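Local atomic coordinates of cupin 2 conserved barrel domain protein (Leptotrichia buccalis, PDB entry 3RNS), a protein that is of unknown function but belongs to the cupin superfamily, with a conserved beta-barrel domain of the Cupin_2 family. Residues P172-V177 / L203-P208. Numbering follows the deposited sequence.
Sequences PGDALV and LPANIP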
loop_
_atom_site.group_PDB
_atom_site.type_symbol
_atom_site.label_atom_id
_atom_site.label_comp_id
_atom_site.label_asym_id
_atom_site.label_seq_id
_atom_site.Cartn_x
_atom_site.Cartn_y
_atom_site.Cartn_z
ATOM N N PRO A 172 -5.623 2.295 -16.633
ATOM C CA PRO A 172 -5.693 3.709 -16.958
ATOM C C PRO A 172 -5.083 4.624 -15.852
ATOM O O PRO A 172 -5.168 5.859 -15.921
ATOM C CB PRO A 172 -7.208 3.934 -17.141
ATOM C CG PRO A 172 -7.876 2.802 -16.269
ATOM C CD PRO A 172 -6.811 1.854 -15.864
ATOM N N GLY A 173 -4.462 4.047 -14.850
ATOM C CA GLY A 173 -3.749 4.837 -13.860
ATOM C C GLY A 173 -2.443 4.159 -13.486
ATOM O O GLY A 173 -2.145 3.056 -13.991
ATOM N N ASP A 174 -1.675 4.828 -12.616
ATOM C CA ASP A 174 -0.452 4.267 -12.086
ATOM C C ASP A 174 -0.815 3.358 -10.944
ATOM O O ASP A 174 -1.633 3.708 -10.114
ATOM C CB ASP A 174 0.504 5.348 -11.558
ATOM C CG ASP A 174 0.966 6.324 -12.643
ATOM O OD1 ASP A 174 1.558 5.872 -13.666
ATOM O OD2 ASP A 174 0.711 7.563 -12.468
ATOM N N ALA A 175 -0.208 2.182 -10.914
ATOM C CA ALA A 175 -0.451 1.223 -9.861
ATOM C C ALA A 175 0.791 1.074 -9.005
ATOM O O ALA A 175 1.885 0.849 -9.520
ATOM C CB ALA A 175 -0.766 -0.113 -10.436
ATOM N N LEU A 176 0.596 1.097 -7.711
ATOM C CA LEU A 176 1.613 0.702 -6.770
ATOM C C LEU A 176 1.291 -0.731 -6.291
ATOM O O LEU A 176 0.206 -0.990 -5.765
ATOM C CB LEU A 176 1.618 1.663 -5.556
ATOM C CG LEU A 176 2.668 1.250 -4.506
ATOM C CD1 LEU A 176 4.097 1.645 -5.019
ATOM C CD2 LEU A 176 2.278 1.876 -3.140
ATOM N N VAL A 177 2.228 -1.634 -6.446
ATOM C CA VAL A 177 2.079 -2.987 -5.923
ATOM C C VAL A 177 3.057 -3.168 -4.766
ATOM O O VAL A 177 4.188 -2.617 -4.792
ATOM C CB VAL A 177 2.262 -4.050 -7.033
ATOM C CG1 VAL A 177 1.172 -3.835 -8.116
ATOM C CG2 VAL A 177 3.674 -4.002 -7.673
ATOM N N LEU A 203 3.778 0.392 -11.412
ATOM C CA LEU A 203 3.505 -0.043 -12.762
ATOM C C LEU A 203 2.805 1.140 -13.373
ATOM O O LEU A 203 1.652 1.417 -13.016
ATOM C CB LEU A 203 2.608 -1.302 -12.788
ATOM C CG LEU A 203 2.900 -2.412 -11.765
ATOM C CD1 LEU A 203 1.839 -3.554 -11.846
ATOM C CD2 LEU A 203 4.294 -2.925 -12.011
ATOM N N PRO A 204 3.475 1.838 -14.300
ATOM C CA PRO A 204 2.941 3.090 -14.841
ATOM C C PRO A 204 1.746 2.973 -15.787
ATOM O O PRO A 204 1.571 1.963 -16.496
ATOM C CB PRO A 204 4.137 3.704 -15.558
ATOM C CG PRO A 204 4.935 2.516 -15.987
ATOM C CD PRO A 204 4.753 1.474 -14.921
ATOM N N ALA A 205 0.974 4.056 -15.814
ATOM C CA ALA A 205 -0.290 4.149 -16.540
ATOM C C ALA A 205 -0.060 3.879 -18.005
ATOM O O ALA A 205 0.942 4.299 -18.545
ATOM C CB ALA A 205 -0.933 5.575 -16.373
ATOM N N ASN A 206 -0.995 3.177 -18.630
ATOM C CA ASN A 206 -1.043 3.048 -20.091
ATOM C C ASN A 206 0.136 2.311 -20.734
ATOM O O ASN A 206 0.342 2.400 -21.963
ATOM C CB ASN A 206 -1.230 4.438 -20.744
ATOM C CG ASN A 206 -2.422 5.193 -20.165
ATOM O OD1 ASN A 206 -3.501 4.613 -19.969
ATOM N ND2 ASN A 206 -2.236 6.475 -19.884
ATOM N N ILE A 207 0.869 1.556 -19.915
ATOM C CA ILE A 207 2.006 0.781 -20.366
ATOM C C ILE A 207 1.766 -0.681 -19.994
ATOM O O ILE A 207 1.408 -0.975 -18.872
ATOM C CB ILE A 207 3.310 1.243 -19.714
ATOM C CG1 ILE A 207 3.634 2.693 -20.071
ATOM C CG2 ILE A 207 4.470 0.336 -20.170
ATOM C CD1 ILE A 207 4.154 2.864 -21.449
ATOM N N PRO A 208 1.972 -1.605 -20.926
ATOM C CA PRO A 208 1.552 -2.932 -20.511
ATOM C C PRO A 208 2.385 -3.477 -19.354
ATOM O O PRO A 208 3.594 -3.183 -19.261
ATOM C CB PRO A 208 1.728 -3.785 -21.778
ATOM C CG PRO A 208 2.071 -2.815 -22.911
ATOM C CD PRO A 208 2.642 -1.605 -22.237
HETATM O O HOH W 1 -0.589 0.872 -14.492
#
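Ala175 and Leu203 form an antiparallel hydrogen-bonded pair where strand 174-180 runs beside the end of strand 199-203. Ala175 N donates to Leu203 O at 2.9 Å in an almost straight bond (177° at the hydrogen), and Leu203 N returns a shorter one of 2.7 Å to Ala175 O. At the next position, where Gly173 faces Ala205, Ala205 N bonds to Asp174 OD1 (2.9 Å) instead of to the Gly173 carbonyl. The amide comes from above the carboxylate plane, 37° out of it. With CG anti to its own carbonyl carbon (chi1 -62°), Asp174 swings the carboxylate across to Pro204 and Ala205, so the pairing of the two chains continues through a side chain into the type II turn of Pro204-Ile207.

One water lies 2.7 Å from both Gly173 O and Leu203 O and links the two chains. The same glycine carbonyl also receives a CA-H...O contact from Ala205 CA, and the methyl of Ala205 (CB) rests on Gly173 C at 3.6 Å. Farther along the turn, Asn206 OD1 lies against Pro172 CA.

Apolar contact gathers on the face that carries Ala175 and Leu203. Ala175 CB and Leu203 CB stand 4.3 Å apart. Leu203 CD1 reaches Val177 CG1 at 3.8 Å, the side chains of Leu203 and Val177 crossing at about a right angle.

Val177 and Leu203 also pack on Tyr186 and Val188, respectively, of strand 183-188, and Ala175 and Val177 touch Leu222 of strand 218-225. Backbone bonds of Val177 with Ala201 and of Leu176 with Ile223 place strand 174-180 between strands 199-203 and 218-225 in one sheet of the cupin barrel, while the turn leads out of that sheet to strand 209-212 of the facing one.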